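PDB 6P74: putative ATP-dependent endonuclease of the OLD family from Thermus scotoductus, which degrades linear and supercoiled double-stranded DNA from 5' to 3', nicks circular DNA, and hydrolyses ATP in a DNA-stimulated manner. Local coordinates for residues A[2-16]-A[31-45]. Sequence-based numbering, arbitrary orientation.
With SO4 (sulfate ion), chain D.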
loop_
_atom_site.group_PDB
_atom_site.type_symbol
_atom_site.label_atom_id
_atom_site.label_comp_id
_atom_site.label_asym_id
_atom_site.label_seq_id
_atom_site.Cartn_x
_atom_site.Cartn_y
_atom_site.Cartn_z
ATOM N N LEU A 2 -3.774 22.681 9.335
ATOM C CA LEU A 2 -3.064 22.693 8.068
ATOM C C LEU A 2 -3.704 23.710 7.130
ATOM O O LEU A 2 -4.921 23.899 7.130
ATOM C CB LEU A 2 -3.053 21.294 7.450
ATOM C CG LEU A 2 -2.587 20.267 8.501
ATOM C CD1 LEU A 2 -2.523 18.875 7.937
ATOM C CD2 LEU A 2 -1.233 20.653 9.125
ATOM N N LYS A 3 -2.863 24.405 6.365
ATOM C CA LYS A 3 -3.293 25.502 5.522
ATOM C C LYS A 3 -3.048 25.264 4.047
ATOM O O LYS A 3 -3.722 25.875 3.214
ATOM C CB LYS A 3 -2.569 26.793 5.935
ATOM C CG LYS A 3 -3.169 27.485 7.145
ATOM C CD LYS A 3 -4.576 27.990 6.809
ATOM C CE LYS A 3 -5.114 28.879 7.907
ATOM N NZ LYS A 3 -6.401 29.493 7.489
ATOM N N ARG A 4 -2.115 24.392 3.697
ATOM C CA ARG A 4 -1.724 24.308 2.305
ATOM C C ARG A 4 -0.858 23.073 2.192
ATOM O O ARG A 4 -0.203 22.687 3.165
ATOM C CB ARG A 4 -1.043 25.607 1.867
ATOM C CG ARG A 4 -0.433 25.591 0.502
ATOM C CD ARG A 4 0.140 26.959 0.208
ATOM N NE ARG A 4 0.880 27.002 -1.055
ATOM C CZ ARG A 4 1.764 27.945 -1.375
ATOM N NH1 ARG A 4 2.028 28.929 -0.523
ATOM N NH2 ARG A 4 2.392 27.901 -2.543
ATOM N N LEU A 5 -0.900 22.438 1.020
ATOM C CA LEU A 5 -0.100 21.259 0.727
ATOM C C LEU A 5 0.518 21.456 -0.649
ATOM O O LEU A 5 -0.185 21.822 -1.596
ATOM C CB LEU A 5 -0.908 19.961 0.754
ATOM C CG LEU A 5 -0.195 18.728 0.191
ATOM C CD1 LEU A 5 0.852 18.251 1.160
ATOM C CD2 LEU A 5 -1.187 17.635 -0.079
ATOM N N GLN A 6 1.822 21.215 -0.767
ATOM C CA GLN A 6 2.492 21.204 -2.064
ATOM C C GLN A 6 3.177 19.863 -2.247
ATOM O O GLN A 6 3.856 19.379 -1.337
ATOM C CB GLN A 6 3.501 22.335 -2.199
ATOM C CG GLN A 6 2.854 23.695 -2.287
ATOM C CD GLN A 6 3.803 24.829 -1.928
ATOM O OE1 GLN A 6 4.302 24.918 -0.796
ATOM N NE2 GLN A 6 4.055 25.706 -2.892
ATOM N N VAL A 7 2.980 19.251 -3.410
ATOM C CA VAL A 7 3.565 17.953 -3.696
ATOM C C VAL A 7 4.195 17.999 -5.075
ATOM O O VAL A 7 3.558 18.427 -6.043
ATOM C CB VAL A 7 2.519 16.829 -3.608
ATOM C CG1 VAL A 7 3.172 15.486 -3.824
ATOM C CG2 VAL A 7 1.837 16.861 -2.260
ATOM N N LYS A 8 5.448 17.568 -5.167
ATOM C CA LYS A 8 6.157 17.530 -6.436
ATOM C C LYS A 8 6.805 16.167 -6.582
ATOM O O LYS A 8 7.624 15.774 -5.744
ATOM C CB LYS A 8 7.216 18.637 -6.523
ATOM C CG LYS A 8 6.670 20.045 -6.387
ATOM C CD LYS A 8 7.739 21.084 -6.721
ATOM C CE LYS A 8 7.133 22.483 -6.850
ATOM N NZ LYS A 8 7.869 23.355 -7.823
ATOM N N ASN A 9 6.426 15.443 -7.633
ATOM C CA ASN A 9 7.120 14.236 -8.061
ATOM C C ASN A 9 6.842 13.027 -7.172
ATOM O O ASN A 9 7.628 12.063 -7.163
ATOM C CB ASN A 9 8.630 14.493 -8.158
ATOM C CG ASN A 9 8.974 15.506 -9.237
ATOM O OD1 ASN A 9 8.425 15.463 -10.336
ATOM N ND2 ASN A 9 9.877 16.426 -8.926
ATOM N N PHE A 10 5.728 13.025 -6.435
ATOM C CA PHE A 10 5.401 11.935 -5.521
ATOM C C PHE A 10 4.298 11.067 -6.140
ATOM O O PHE A 10 3.143 11.495 -6.240
ATOM C CB PHE A 10 4.992 12.485 -4.156
ATOM C CG PHE A 10 4.568 11.427 -3.189
ATOM C CD1 PHE A 10 5.460 10.436 -2.795
ATOM C CD2 PHE A 10 3.273 11.404 -2.689
ATOM C CE1 PHE A 10 5.073 9.446 -1.918
ATOM C CE2 PHE A 10 2.880 10.421 -1.804
ATOM C CZ PHE A 10 3.782 9.441 -1.416
ATOM N N ARG A 11 4.658 9.844 -6.540
ATOM C CA ARG A 11 3.743 8.927 -7.220
ATOM C C ARG A 11 3.099 9.601 -8.429
ATOM O O ARG A 11 3.806 10.048 -9.339
ATOM C CB ARG A 11 2.702 8.390 -6.232
ATOM C CG ARG A 11 3.313 7.386 -5.258
ATOM C CD ARG A 11 2.426 7.086 -4.059
ATOM N NE ARG A 11 3.198 6.509 -2.951
ATOM C CZ ARG A 11 2.663 5.979 -1.853
ATOM N NH1 ARG A 11 1.341 5.932 -1.705
ATOM N NH2 ARG A 11 3.446 5.484 -0.901
ATOM N N CYS A 12 1.771 9.687 -8.459
ATOM C CA CYS A 12 1.107 10.300 -9.604
ATOM C C CYS A 12 1.067 11.824 -9.535
ATOM O O CYS A 12 0.646 12.452 -10.515
ATOM C CB CYS A 12 -0.315 9.739 -9.757
ATOM S SG CYS A 12 -1.396 9.907 -8.311
ATOM N N LEU A 13 1.515 12.436 -8.432
ATOM C CA LEU A 13 1.392 13.882 -8.226
ATOM C C LEU A 13 2.659 14.559 -8.728
ATOM O O LEU A 13 3.634 14.730 -7.992
ATOM C CB LEU A 13 1.137 14.203 -6.756
ATOM C CG LEU A 13 -0.060 13.507 -6.098
ATOM C CD1 LEU A 13 -0.216 13.937 -4.649
ATOM C CD2 LEU A 13 -1.330 13.790 -6.883
ATOM N N GLU A 14 2.643 14.976 -9.996
ATOM C CA GLU A 14 3.814 15.639 -10.557
ATOM C C GLU A 14 4.032 16.997 -9.908
ATOM O O GLU A 14 5.148 17.312 -9.467
ATOM C CB GLU A 14 3.675 15.783 -12.066
ATOM C CG GLU A 14 4.755 16.645 -12.690
ATOM C CD GLU A 14 4.970 16.353 -14.163
ATOM O OE1 GLU A 14 6.147 16.291 -14.579
ATOM O OE2 GLU A 14 3.975 16.182 -14.906
ATOM N N ASP A 15 2.975 17.802 -9.818
ATOM C CA ASP A 15 3.068 19.135 -9.227
ATOM C C ASP A 15 1.618 19.409 -8.838
ATOM O O ASP A 15 0.709 19.207 -9.652
ATOM C CB ASP A 15 3.758 20.099 -10.189
ATOM C CG ASP A 15 3.979 21.478 -9.579
ATOM O OD1 ASP A 15 3.294 21.818 -8.594
ATOM O OD2 ASP A 15 4.844 22.227 -10.081
ATOM N N ILE A 16 1.398 19.873 -7.607
ATOM C CA ILE A 16 0.057 20.203 -7.141
ATOM C C ILE A 16 0.248 21.140 -5.962
ATOM O O ILE A 16 1.242 21.080 -5.234
ATOM C CB ILE A 16 -0.910 19.065 -6.739
ATOM C CG1 ILE A 16 -0.258 18.209 -5.660
ATOM C CG2 ILE A 16 -1.290 18.238 -7.963
ATOM C CD1 ILE A 16 -1.232 17.562 -4.708
ATOM N N GLY A 31 -7.701 6.505 -8.394
ATOM C CA GLY A 31 -6.376 6.499 -8.973
ATOM C C GLY A 31 -5.946 7.827 -9.544
ATOM O O GLY A 31 -4.802 7.948 -10.008
ATOM N N ALA A 32 -6.826 8.823 -9.521
ATOM C CA ALA A 32 -6.573 10.125 -10.107
ATOM C C ALA A 32 -5.857 11.083 -9.158
ATOM O O ALA A 32 -5.686 12.252 -9.517
ATOM C CB ALA A 32 -7.897 10.745 -10.585
ATOM N N GLY A 33 -5.452 10.634 -7.960
ATOM C CA GLY A 33 -4.627 11.421 -7.048
ATOM C C GLY A 33 -5.209 11.634 -5.656
ATOM O O GLY A 33 -4.470 12.037 -4.737
ATOM N N LYS A 34 -6.511 11.398 -5.486
ATOM C CA LYS A 34 -7.259 11.575 -4.241
ATOM C C LYS A 34 -6.519 11.032 -3.016
ATOM O O LYS A 34 -6.175 11.777 -2.091
ATOM C CB LYS A 34 -8.616 10.864 -4.402
ATOM C CG LYS A 34 -9.734 11.331 -3.500
ATOM C CD LYS A 34 -11.132 11.138 -4.179
ATOM C CE LYS A 34 -11.612 9.686 -4.230
ATOM N NZ LYS A 34 -11.095 8.911 -5.402
ATOM N N THR A 35 -6.286 9.718 -2.999
ATOM C CA THR A 35 -5.686 9.071 -1.839
ATOM C C THR A 35 -4.215 9.447 -1.695
ATOM O O THR A 35 -3.699 9.524 -0.574
ATOM C CB THR A 35 -5.867 7.555 -1.954
ATOM O OG1 THR A 35 -7.266 7.246 -1.943
ATOM C CG2 THR A 35 -5.197 6.833 -0.804
ATOM N N THR A 36 -3.541 9.711 -2.815
ATOM C CA THR A 36 -2.132 10.076 -2.769
ATOM C C THR A 36 -1.933 11.429 -2.091
ATOM O O THR A 36 -0.941 11.632 -1.385
ATOM C CB THR A 36 -1.566 10.059 -4.189
ATOM O OG1 THR A 36 -1.731 8.741 -4.749
ATOM C CG2 THR A 36 -0.089 10.437 -4.200
ATOM N N ILE A 37 -2.871 12.363 -2.276
ATOM C CA ILE A 37 -2.834 13.595 -1.492
ATOM C C ILE A 37 -2.842 13.270 -0.002
ATOM O O ILE A 37 -2.014 13.778 0.764
ATOM C CB ILE A 37 -4.006 14.520 -1.871
ATOM C CG1 ILE A 37 -3.780 15.120 -3.265
ATOM C CG2 ILE A 37 -4.185 15.621 -0.820
ATOM C CD1 ILE A 37 -4.961 15.901 -3.807
ATOM N N LEU A 38 -3.772 12.419 0.435
ATOM C CA LEU A 38 -3.837 12.097 1.854
ATOM C C LEU A 38 -2.554 11.425 2.335
ATOM O O LEU A 38 -2.057 11.741 3.427
ATOM C CB LEU A 38 -5.036 11.210 2.150
ATOM C CG LEU A 38 -6.394 11.797 1.791
ATOM C CD1 LEU A 38 -7.479 10.917 2.365
ATOM C CD2 LEU A 38 -6.505 13.215 2.323
ATOM N N ARG A 39 -2.006 10.483 1.548
ATOM C CA ARG A 39 -0.796 9.784 1.989
ATOM C C ARG A 39 0.388 10.746 2.110
ATOM O O ARG A 39 1.225 10.601 3.012
ATOM C CB ARG A 39 -0.467 8.630 1.043
ATOM C CG ARG A 39 -1.609 7.623 0.874
ATOM C CD ARG A 39 -1.743 6.627 2.035
ATOM N NE ARG A 39 -1.493 5.256 1.584
ATOM C CZ ARG A 39 -2.401 4.465 1.012
ATOM N NH1 ARG A 39 -3.644 4.888 0.822
ATOM N NH2 ARG A 39 -2.060 3.241 0.627
ATOM N N ALA A 40 0.462 11.747 1.226
ATOM C CA ALA A 40 1.546 12.714 1.300
ATOM C C ALA A 40 1.510 13.484 2.615
ATOM O O ALA A 40 2.559 13.724 3.233
ATOM C CB ALA A 40 1.482 13.674 0.111
ATOM N N ILE A 41 0.317 13.898 3.055
ATOM C CA ILE A 41 0.210 14.564 4.349
ATOM C C ILE A 41 0.687 13.631 5.449
ATOM O O ILE A 41 1.451 14.029 6.341
ATOM C CB ILE A 41 -1.233 15.045 4.595
ATOM C CG1 ILE A 41 -1.617 16.147 3.601
ATOM C CG2 ILE A 41 -1.404 15.519 6.043
ATOM C CD1 ILE A 41 -3.150 16.408 3.485
ATOM N N ASP A 42 0.271 12.363 5.385
ATOM C CA ASP A 42 0.618 11.431 6.446
ATOM C C ASP A 42 2.121 11.164 6.525
ATOM O O ASP A 42 2.631 10.867 7.608
ATOM C CB ASP A 42 -0.120 10.122 6.250
ATOM C CG ASP A 42 -0.034 9.246 7.463
ATOM O OD1 ASP A 42 -0.577 9.671 8.506
ATOM O OD2 ASP A 42 0.581 8.156 7.387
ATOM N N LEU A 43 2.822 11.216 5.387
ATOM C CA LEU A 43 4.270 11.027 5.370
ATOM C C LEU A 43 4.963 12.057 6.241
ATOM O O LEU A 43 5.916 11.738 6.961
ATOM C CB LEU A 43 4.791 11.146 3.939
ATOM C CG LEU A 43 5.026 9.847 3.199
ATOM C CD1 LEU A 43 5.552 10.116 1.803
ATOM C CD2 LEU A 43 6.014 9.076 4.011
ATOM N N VAL A 44 4.512 13.307 6.161
ATOM C CA VAL A 44 5.160 14.392 6.883
ATOM C C VAL A 44 4.689 14.453 8.329
ATOM O O VAL A 44 5.481 14.729 9.240
ATOM C CB VAL A 44 4.896 15.713 6.148
ATOM C CG1 VAL A 44 5.696 16.845 6.787
ATOM C CG2 VAL A 44 5.237 15.546 4.689
ATOM N N LEU A 45 3.400 14.192 8.566
ATOM C CA LEU A 45 2.760 14.500 9.840
ATOM C C LEU A 45 2.098 13.313 10.516
ATOM O O LEU A 45 1.456 13.503 11.555
ATOM C CB LEU A 45 1.725 15.617 9.654
ATOM C CG LEU A 45 2.318 16.933 9.141
ATOM C CD1 LEU A 45 1.209 17.925 8.875
ATOM C CD2 LEU A 45 3.377 17.493 10.133
HETATM S S SO4 D . -6.356 7.634 -5.478
HETATM O O1 SO4 D . -6.396 8.597 -6.571
HETATM O O2 SO4 D . -7.128 8.155 -4.358
HETATM O O3 SO4 D . -6.945 6.376 -5.916
HETATM O O4 SO4 D . -4.973 7.409 -5.070
HETATM O O HOH W 1 -1.040 6.677 -2.901
#
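The F10 ring meets helix 34-45 obliquely: CD2 approaches T36 CG2 at 3.8 Å and A40 CB, while CZ reaches L43 CD1 at 3.7 Å. Over one face of the ring, toward its rim, lies R11 CD; F10 CZ in turn sits 3.3 Å above the R11 guanidinium plane. A water lies at the edge of that guanidinium, in its plane, accepting from R11 NH1 at 2.8 Å and also hydrogen-bonding T36 OG1. D60 forms a salt bridge with R11 NE, and E276 with R39 NH1, which probably eases the closeness of the two arginines.

A chi1 of -59° at T36 sets OG1 beside the backbone N and swings CG2 toward the hairpin, where L13 CD1 touches it at 3.5 Å. I37 CG2 meets L5 CD2, and its CG1 meets I16 CD1; farther along, L2 CD2 and L45 CD1 meet tip to tip at 3.7 Å. The hairpin thus covers one flank of the helix following the probable Walker A loop, strand 2-8 running at 102° to helix 34-45.

G31 N donates to O3 and G33 N to O1 of a sulfate, probably from the crystallisation liquor, each at 2.6 Å, consistent with a phosphate-binding P-loop. The chemistry implies a division of labour: apolar packing, with one water bridge, joins hairpin to helix, while backbone amides bind the anion.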